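Local coordinates for putative aldehyde dehydrogenase AldY (Bacillus subtilis, PDB 4DNG), which probably oxidises aldehydes to carboxylates with NAD(+) as the electron acceptor and may protect cells against stress from ethanol and related compounds, at residues 9-14 and 205-210; 73-78 and 192-197; 24-29 and 36-41. All blocks are in the same frame, centred on the assembly; numbering follows the deposited sequence.

In the fold
Starting at the N terminus, residues 9-14 pair with 205-210 in interaction 1, which closes a loop of 190 residues and holds the other two contacts within its span. Interaction 3 comes first, a local hairpin between 24-29 and 36-41; interaction 2 follows, closing a second long loop where helix 65-81 meets helix 183-196. Interactions 2 and 3 are in series, and their nearest atoms stay about 13 Å apart. Interaction 1 touches both: Phe10 packs on Glu195 of helix 183-196, while Leu208 and Thr209 meet Ala41 at the end of the hairpin. N-terminal strands, paired helices and strand 204-206 of a mixed sheet are thereby joined.

Interaction 1 of 3, residues 9-14 and 205-210; sequences SFINGK and NVMLTD
Phe10 and Val206 exchange both backbone hydrogen bonds and so form a single antiparallel bridge. Phe10 N reaches Val206 O at 2.9 Å, in the carbonyl plane and on a lone pair, whereas Val206 N meets Phe10 O at 2.8 Å from a position tilted 22° from the plane of the Phe10 carbonyl. Side chains take over at both ends of the bridge. Asn205 OD1 accepts from Asn12 N (2.9 Å) in an almost linear bond, and the ND2 of the same amide is held by Gly202 O, so that both ends of the group are engaged. Ser9 OG, turned back beside its own backbone N (chi1 -66°), accepts the N-H of Leu208 at 3.0 Å; a water touching this hydroxyl donates to Leu208 O. The closest apolar packing is that of Ile11, whose CG1 lies 3.6 Å from Met207 CE, the two chains crossing at about a right angle. Beyond the bridge, Ile11 to Lys14 form a type I' turn leading to strand 14-16. Since strand 204-206 also runs parallel to 173-177, the contact adds an antiparallel edge to the mostly parallel sheet of the Rossmann-like NAD-binding domain of aldehyde dehydrogenases.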
loop_
_atom_site.group_PDB
_atom_site.type_symbol
_atom_site.label_atom_id
_atom_site.label_comp_id
_atom_site.label_asym_id
_atom_site.label_seq_id
_atom_site.Cartn_x
_atom_site.Cartn_y
_atom_site.Cartn_z
ATOM N N SER A 9 14.459 -25.493 10.774
ATOM C CA SER A 9 13.473 -24.452 10.884
ATOM C C SER A 9 13.288 -24.230 12.336
ATOM O O SER A 9 13.563 -25.124 13.139
ATOM C CB SER A 9 12.151 -24.898 10.298
ATOM O OG SER A 9 12.276 -25.090 8.910
ATOM N N PHE A 10 12.829 -23.036 12.689
ATOM C CA PHE A 10 12.439 -22.765 14.054
ATOM C C PHE A 10 10.963 -22.448 13.954
ATOM O O PHE A 10 10.591 -21.366 13.505
ATOM C CB PHE A 10 13.242 -21.608 14.650
ATOM C CG PHE A 10 12.990 -21.361 16.113
ATOM C CD1 PHE A 10 13.667 -22.073 17.088
ATOM C CD2 PHE A 10 12.105 -20.374 16.522
ATOM C CE1 PHE A 10 13.437 -21.836 18.450
ATOM C CE2 PHE A 10 11.879 -20.126 17.885
ATOM C CZ PHE A 10 12.550 -20.853 18.850
ATOM N N ILE A 11 10.146 -23.431 14.345
ATOM C CA ILE A 11 8.695 -23.332 14.362
ATOM C C ILE A 11 8.176 -23.525 15.790
ATOM O O ILE A 11 8.644 -24.400 16.519
ATOM C CB ILE A 11 8.045 -24.324 13.349
ATOM C CG1 ILE A 11 8.617 -24.093 11.929
ATOM C CG2 ILE A 11 6.534 -24.140 13.310
ATOM C CD1 ILE A 11 8.440 -25.235 10.934
ATOM N N ASN A 12 7.244 -22.660 16.189
ATOM C CA ASN A 12 6.560 -22.728 17.488
ATOM C C ASN A 12 7.493 -22.990 18.651
ATOM O O ASN A 12 7.177 -23.754 19.559
ATOM C CB ASN A 12 5.431 -23.775 17.457
ATOM C CG ASN A 12 4.390 -23.574 18.568
ATOM O OD1 ASN A 12 4.183 -22.465 19.082
ATOM N ND2 ASN A 12 3.732 -24.661 18.940
ATOM N N GLY A 13 8.662 -22.369 18.611
ATOM C CA GLY A 13 9.590 -22.445 19.722
ATOM C C GLY A 13 10.472 -23.662 19.656
ATOM O O GLY A 13 11.183 -23.946 20.620
ATOM N N LYS A 14 10.434 -24.387 18.532
ATOM C CA LYS A 14 11.224 -25.625 18.386
ATOM C C LYS A 14 12.037 -25.707 17.105
ATOM O O LYS A 14 11.598 -25.267 16.029
ATOM C CB LYS A 14 10.331 -26.873 18.425
ATOM C CG LYS A 14 9.277 -26.936 19.520
ATOM C CD LYS A 14 9.872 -27.421 20.821
ATOM C CE LYS A 14 8.793 -28.086 21.665
ATOM N NZ LYS A 14 9.397 -28.850 22.785
ATOM N N ASN A 205 8.785 -17.450 13.434
ATOM C CA ASN A 205 8.977 -18.727 12.802
ATOM C C ASN A 205 9.903 -18.590 11.604
ATOM O O ASN A 205 9.685 -17.723 10.752
ATOM C CB ASN A 205 7.618 -19.296 12.415
ATOM C CG ASN A 205 6.693 -19.438 13.616
ATOM O OD1 ASN A 205 6.777 -20.411 14.370
ATOM N ND2 ASN A 205 5.831 -18.446 13.821
ATOM N N VAL A 206 10.952 -19.416 11.564
ATOM C CA VAL A 206 11.922 -19.368 10.481
ATOM C C VAL A 206 11.905 -20.662 9.672
ATOM O O VAL A 206 12.240 -21.732 10.182
ATOM C CB VAL A 206 13.357 -19.087 10.982
ATOM C CG1 VAL A 206 14.341 -19.209 9.831
ATOM C CG2 VAL A 206 13.467 -17.709 11.635
ATOM N N MET A 207 11.532 -20.537 8.402
ATOM C CA MET A 207 11.358 -21.654 7.492
ATOM C C MET A 207 12.581 -21.925 6.645
ATOM O O MET A 207 13.047 -21.051 5.903
ATOM C CB MET A 207 10.208 -21.340 6.550
ATOM C CG MET A 207 8.946 -20.998 7.326
ATOM S SD MET A 207 8.382 -22.466 8.214
ATOM C CE MET A 207 7.526 -21.605 9.515
ATOM N N LEU A 208 13.104 -23.139 6.766
ATOM C CA LEU A 208 14.181 -23.596 5.899
ATOM C C LEU A 208 13.570 -24.468 4.825
ATOM O O LEU A 208 13.117 -25.577 5.081
ATOM C CB LEU A 208 15.244 -24.349 6.698
ATOM C CG LEU A 208 16.416 -23.473 7.123
ATOM C CD1 LEU A 208 15.945 -22.268 7.914
ATOM C CD2 LEU A 208 17.429 -24.281 7.929
ATOM N N THR A 209 13.516 -23.939 3.624
ATOM C CA THR A 209 12.806 -24.593 2.568
ATOM C C THR A 209 13.179 -23.976 1.248
ATOM O O THR A 209 14.120 -23.195 1.170
ATOM C CB THR A 209 11.287 -24.530 2.811
ATOM O OG1 THR A 209 10.613 -25.232 1.762
ATOM C CG2 THR A 209 10.820 -23.078 2.873
ATOM N N ASP A 210 12.468 -24.343 0.192
ATOM C CA ASP A 210 12.721 -23.723 -1.098
ATOM C C ASP A 210 11.413 -23.629 -1.854
ATOM O O ASP A 210 10.384 -24.170 -1.432
ATOM C CB ASP A 210 13.849 -24.446 -1.885
ATOM C CG ASP A 210 13.458 -25.846 -2.361
ATOM O OD1 ASP A 210 12.364 -26.322 -1.997
ATOM O OD2 ASP A 210 14.245 -26.481 -3.111
HETATM O O HOH W 1 13.160 -27.094 7.720
#

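Interaction 2 of 3, residues 73-78 and 192-197; sequences QKARGY and KAFEHA
Tyr78 and His196 make the aromatic part of this helix-helix contact. Their ring centroids are 5.1 Å apart with the planes at 51°, an oblique meeting in which Tyr78 CD2 sits over one face of the imidazole, 3.5 Å from His196 CG. Tyr78 CG is anti to the backbone N (chi1 -178°), which carries the phenol out over Lys192, Ala193 and His196. Two CH-pi contacts accompany this pair. Ala193 CA approaches the Tyr78 ring off-centre, 4.3 Å from its centroid, and Ala75 CB lies over a face of the Phe194 ring, 4.1 Å from the centroid.

Polar contact is sparse. Lys192, bent at chi2 and chi4, brings NZ to within 3.1 Å of Tyr78 OH and donates a hydrogen bond to it, while its CG also packs beside the same hydroxyl.

The remaining contacts are between small apolar groups. Ala197 CB fits against Lys74 CB at 3.6 Å, and Ala193 CB touches Tyr78 CD1 at 3.8 Å. Ala75, Ala193 and Ala197 let the backbones come close: the segment axes approach to 7.8 Å, with their directions 131° apart.

Around this pair, the Phe194 ring also reaches Met161 and Ile164 of helix 156-169, and Arg76 turns from the contact to a salt bridge with Asp113 of helix 98-118. Helix 183-196 lies between helix 65-81 and strand 9-11, whose Phe10 rests on Glu195.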
loop_
_atom_site.group_PDB
_atom_site.type_symbol
_atom_site.label_atom_id
_atom_site.label_comp_id
_atom_site.label_asym_id
_atom_site.label_seq_id
_atom_site.Cartn_x
_atom_site.Cartn_y
_atom_site.Cartn_z
ATOM N N GLN A 73 16.268 -6.263 23.686
ATOM C CA GLN A 73 17.529 -6.029 24.372
ATOM C C GLN A 73 18.334 -7.316 24.426
ATOM O O GLN A 73 19.472 -7.348 23.960
ATOM C CB GLN A 73 17.305 -5.466 25.778
ATOM C CG GLN A 73 17.248 -3.949 25.853
ATOM C CD GLN A 73 18.611 -3.314 26.062
ATOM O OE1 GLN A 73 19.400 -3.160 25.125
ATOM N NE2 GLN A 73 18.890 -2.926 27.304
ATOM N N LYS A 74 17.738 -8.387 24.958
ATOM C CA LYS A 74 18.452 -9.661 25.063
ATOM C C LYS A 74 18.846 -10.164 23.678
ATOM O O LYS A 74 19.950 -10.671 23.502
ATOM C CB LYS A 74 17.638 -10.688 25.837
ATOM C CG LYS A 74 17.320 -10.249 27.267
ATOM C CD LYS A 74 17.027 -11.426 28.176
ATOM C CE LYS A 74 16.713 -10.962 29.592
ATOM N NZ LYS A 74 15.293 -10.534 29.761
ATOM N N ALA A 75 17.958 -9.969 22.694
ATOM C CA ALA A 75 18.252 -10.265 21.288
ATOM C C ALA A 75 19.474 -9.475 20.758
ATOM O O ALA A 75 20.463 -10.082 20.354
ATOM C CB ALA A 75 17.021 -10.043 20.413
ATOM N N ARG A 76 19.426 -8.140 20.792
ATOM C CA ARG A 76 20.596 -7.350 20.414
ATOM C C ARG A 76 21.818 -7.734 21.244
ATOM O O ARG A 76 22.944 -7.699 20.748
ATOM C CB ARG A 76 20.321 -5.837 20.488
ATOM C CG ARG A 76 20.582 -5.167 21.831
ATOM C CD ARG A 76 22.011 -4.669 21.957
ATOM N NE ARG A 76 22.224 -3.391 21.279
ATOM C CZ ARG A 76 23.408 -2.788 21.181
ATOM N NH1 ARG A 76 23.511 -1.617 20.564
ATOM N NH2 ARG A 76 24.492 -3.355 21.701
ATOM N N GLY A 77 21.581 -8.098 22.503
ATOM C CA GLY A 77 22.651 -8.508 23.410
ATOM C C GLY A 77 23.316 -9.790 22.959
ATOM O O GLY A 77 24.544 -9.878 22.938
ATOM N N TYR A 78 22.503 -10.782 22.590
ATOM C CA TYR A 78 23.018 -12.031 22.032
ATOM C C TYR A 78 23.928 -11.779 20.816
ATOM O O TYR A 78 24.990 -12.404 20.680
ATOM C CB TYR A 78 21.871 -12.990 21.654
ATOM C CG TYR A 78 22.341 -14.328 21.123
ATOM C CD1 TYR A 78 22.628 -14.513 19.759
ATOM C CD2 TYR A 78 22.523 -15.403 21.986
ATOM C CE1 TYR A 78 23.084 -15.742 19.283
ATOM C CE2 TYR A 78 22.959 -16.636 21.525
ATOM C CZ TYR A 78 23.237 -16.806 20.185
ATOM O OH TYR A 78 23.671 -18.043 19.771
ATOM N N LYS A 192 17.833 -18.036 16.860
ATOM C CA LYS A 192 18.557 -18.343 18.098
ATOM C C LYS A 192 18.587 -17.136 19.063
ATOM O O LYS A 192 18.438 -17.279 20.277
ATOM C CB LYS A 192 19.970 -18.850 17.786
ATOM C CG LYS A 192 20.756 -19.296 19.006
ATOM C CD LYS A 192 20.543 -20.752 19.387
ATOM C CE LYS A 192 21.107 -21.043 20.785
ATOM N NZ LYS A 192 22.544 -20.678 21.013
ATOM N N ALA A 193 18.773 -15.948 18.498
ATOM C CA ALA A 193 18.826 -14.723 19.277
ATOM C C ALA A 193 17.519 -14.458 20.005
ATOM O O ALA A 193 17.531 -14.082 21.175
ATOM C CB ALA A 193 19.169 -13.554 18.369
ATOM N N PHE A 194 16.389 -14.656 19.320
ATOM C CA PHE A 194 15.114 -14.334 19.918
ATOM C C PHE A 194 14.687 -15.400 20.905
ATOM O O PHE A 194 14.015 -15.107 21.914
ATOM C CB PHE A 194 14.056 -14.067 18.845
ATOM C CG PHE A 194 14.111 -12.670 18.300
ATOM C CD1 PHE A 194 13.572 -11.607 19.023
ATOM C CD2 PHE A 194 14.751 -12.406 17.092
ATOM C CE1 PHE A 194 13.639 -10.309 18.530
ATOM C CE2 PHE A 194 14.813 -11.117 16.590
ATOM C CZ PHE A 194 14.263 -10.069 17.307
ATOM N N GLU A 195 15.106 -16.631 20.628
ATOM C CA GLU A 195 14.879 -17.712 21.557
ATOM C C GLU A 195 15.654 -17.403 22.837
ATOM O O GLU A 195 15.109 -17.472 23.950
ATOM C CB GLU A 195 15.309 -19.059 20.963
ATOM C CG GLU A 195 15.686 -20.085 22.034
ATOM C CD GLU A 195 15.951 -21.456 21.477
ATOM O OE1 GLU A 195 16.839 -21.570 20.613
ATOM O OE2 GLU A 195 15.282 -22.417 21.920
ATOM N N HIS A 196 16.924 -17.043 22.682
ATOM C CA HIS A 196 17.741 -16.674 23.831
ATOM C C HIS A 196 17.021 -15.633 24.653
ATOM O O HIS A 196 17.135 -15.602 25.870
ATOM C CB HIS A 196 19.084 -16.158 23.342
ATOM C CG HIS A 196 19.991 -15.682 24.439
ATOM N ND1 HIS A 196 20.754 -16.525 25.167
ATOM C CD2 HIS A 196 20.242 -14.400 24.924
ATOM C CE1 HIS A 196 21.458 -15.820 26.062
ATOM N NE2 HIS A 196 21.144 -14.518 25.912
ATOM N N ALA A 197 16.239 -14.793 23.984
ATOM C CA ALA A 197 15.620 -13.634 24.606
ATOM C C ALA A 197 14.250 -13.922 25.229
ATOM O O ALA A 197 13.556 -13.002 25.673
ATOM C CB ALA A 197 15.522 -12.490 23.594
#

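Interaction 3 of 3, residues 24-29 and 36-41; sequences EDILNP and TTASLA
Glu24 and Ala38 form the tight end of this hairpin, a hydrogen-bonded antiparallel pair. Glu24 N donates to Ala38 O and Ala38 N returns the bond to Glu24 O, each at 2.9 Å, the second nearly straight. One residue on, Asp25 and Thr37 are a non-hydrogen-bonded pair whose CA atoms come to 4.3 Å, and Ile26 N reaches Thr36 O at 2.8 Å. On the face carrying Glu24, Ile26, Thr36 and Ala38, the packing is mixed and thin: Ile26 CD1 is 4.4 Å from Ala38 CB, the Ile26 side chain lies alongside that of Thr36, and Ile26 also rests on Glu93 of helix 83-94. The carboxylate of Glu24 leaves the pair for Gln181, whose amide additionally bonds the backbone of Asp25 and Leu27.

The other face is partly exposed and polar. Asp25 and Thr37 lie side by side, pointing the same way, and Thr37 OG1 donates to Asp25 OD1 at 2.6 Å from above the carboxylate plane, 50° out of it. Both side chains fold back beside their own backbone N (chi1 -65° and -69°), which brings the hydroxyl to the carboxylate. A valine in place of Thr37 would probably leave Asp25 OD1 without this donor and its carboxylate freer to turn. Strands 23-27 and 34-39 make up a two-stranded antiparallel beta hairpin, its polar cross-strand pair placed on the more open face.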
loop_
_atom_site.group_PDB
_atom_site.type_symbol
_atom_site.label_atom_id
_atom_site.label_comp_id
_atom_site.label_asym_id
_atom_site.label_seq_id
_atom_site.Cartn_x
_atom_site.Cartn_y
_atom_site.Cartn_z
ATOM N N GLU A 24 19.458 -29.808 1.207
ATOM C CA GLU A 24 20.383 -28.989 0.471
ATOM C C GLU A 24 21.595 -28.684 1.310
ATOM O O GLU A 24 21.483 -28.312 2.482
ATOM C CB GLU A 24 19.727 -27.679 0.077
ATOM C CG GLU A 24 20.677 -26.762 -0.669
ATOM C CD GLU A 24 19.995 -25.975 -1.759
ATOM O OE1 GLU A 24 18.801 -26.234 -2.031
ATOM O OE2 GLU A 24 20.660 -25.103 -2.355
ATOM N N ASP A 25 22.758 -28.833 0.692
ATOM C CA ASP A 25 23.994 -28.450 1.318
ATOM C C ASP A 25 24.180 -26.940 1.229
ATOM O O ASP A 25 24.126 -26.350 0.125
ATOM C CB ASP A 25 25.146 -29.188 0.642
ATOM C CG ASP A 25 25.076 -30.686 0.851
ATOM O OD1 ASP A 25 24.251 -31.146 1.679
ATOM O OD2 ASP A 25 25.841 -31.407 0.180
ATOM N N ILE A 26 24.367 -26.302 2.384
ATOM C CA ILE A 26 24.703 -24.881 2.391
ATOM C C ILE A 26 26.208 -24.790 2.253
ATOM O O ILE A 26 26.952 -25.401 3.027
ATOM C CB ILE A 26 24.203 -24.145 3.647
ATOM C CG1 ILE A 26 22.696 -24.398 3.815
ATOM C CG2 ILE A 26 24.549 -22.662 3.555
ATOM C CD1 ILE A 26 22.046 -23.681 4.969
ATOM N N LEU A 27 26.646 -24.037 1.249
ATOM C CA LEU A 27 28.041 -24.036 0.845
ATOM C C LEU A 27 28.757 -22.724 1.151
ATOM O O LEU A 27 28.152 -21.656 1.141
ATOM C CB LEU A 27 28.150 -24.369 -0.650
ATOM C CG LEU A 27 27.519 -25.665 -1.207
ATOM C CD1 LEU A 27 27.884 -25.859 -2.677
ATOM C CD2 LEU A 27 27.900 -26.910 -0.417
ATOM N N ASN A 28 30.056 -22.818 1.352
ATOM C CA ASN A 28 30.899 -21.663 1.321
ATOM C C ASN A 28 31.160 -21.427 -0.138
ATOM O O ASN A 28 31.535 -22.328 -0.851
ATOM C CB ASN A 28 32.189 -21.933 2.064
ATOM C CG ASN A 28 33.121 -20.758 2.054
ATOM O OD1 ASN A 28 33.134 -19.990 1.121
ATOM N ND2 ASN A 28 33.901 -20.616 3.096
ATOM N N PRO A 29 30.915 -20.208 -0.579
ATOM C CA PRO A 29 31.037 -19.821 -1.980
ATOM C C PRO A 29 32.446 -19.900 -2.538
ATOM O O PRO A 29 32.609 -20.171 -3.710
ATOM C CB PRO A 29 30.547 -18.391 -1.971
ATOM C CG PRO A 29 29.547 -18.366 -0.894
ATOM C CD PRO A 29 30.008 -19.318 0.152
ATOM N N THR A 36 26.770 -26.764 6.382
ATOM C CA THR A 36 25.859 -27.817 6.851
ATOM C C THR A 36 24.992 -28.323 5.721
ATOM O O THR A 36 25.043 -27.843 4.578
ATOM C CB THR A 36 24.758 -27.331 7.803
ATOM O OG1 THR A 36 24.423 -25.959 7.526
ATOM C CG2 THR A 36 25.127 -27.536 9.200
ATOM N N THR A 37 24.132 -29.248 6.108
ATOM C CA THR A 37 23.081 -29.785 5.270
ATOM C C THR A 37 21.738 -29.491 5.950
ATOM O O THR A 37 21.557 -29.721 7.147
ATOM C CB THR A 37 23.307 -31.297 5.073
ATOM O OG1 THR A 37 24.467 -31.463 4.253
ATOM C CG2 THR A 37 22.106 -31.967 4.409
ATOM N N ALA A 38 20.804 -28.948 5.199
ATOM C CA ALA A 38 19.539 -28.591 5.805
ATOM C C ALA A 38 18.426 -29.333 5.099
ATOM O O ALA A 38 18.390 -29.386 3.859
ATOM C CB ALA A 38 19.314 -27.089 5.746
ATOM N N SER A 39 17.538 -29.913 5.898
ATOM C CA SER A 39 16.330 -30.564 5.404
ATOM C C SER A 39 15.270 -29.506 5.116
ATOM O O SER A 39 15.080 -28.567 5.904
ATOM C CB SER A 39 15.801 -31.547 6.438
ATOM O OG SER A 39 15.383 -30.848 7.589
ATOM N N LEU A 40 14.577 -29.684 3.994
ATOM C CA LEU A 40 13.647 -28.700 3.468
ATOM C C LEU A 40 12.248 -28.944 4.010
ATOM O O LEU A 40 11.720 -30.047 3.910
ATOM C CB LEU A 40 13.643 -28.776 1.939
ATOM C CG LEU A 40 15.027 -28.526 1.339
ATOM C CD1 LEU A 40 15.008 -28.590 -0.187
ATOM C CD2 LEU A 40 15.541 -27.178 1.833
ATOM N N ALA A 41 11.647 -27.910 4.578
ATOM C CA ALA A 41 10.309 -28.016 5.147
ATOM C C ALA A 41 9.257 -28.031 4.031
ATOM O O ALA A 41 9.541 -27.618 2.904
ATOM C CB ALA A 41 10.069 -26.862 6.098
#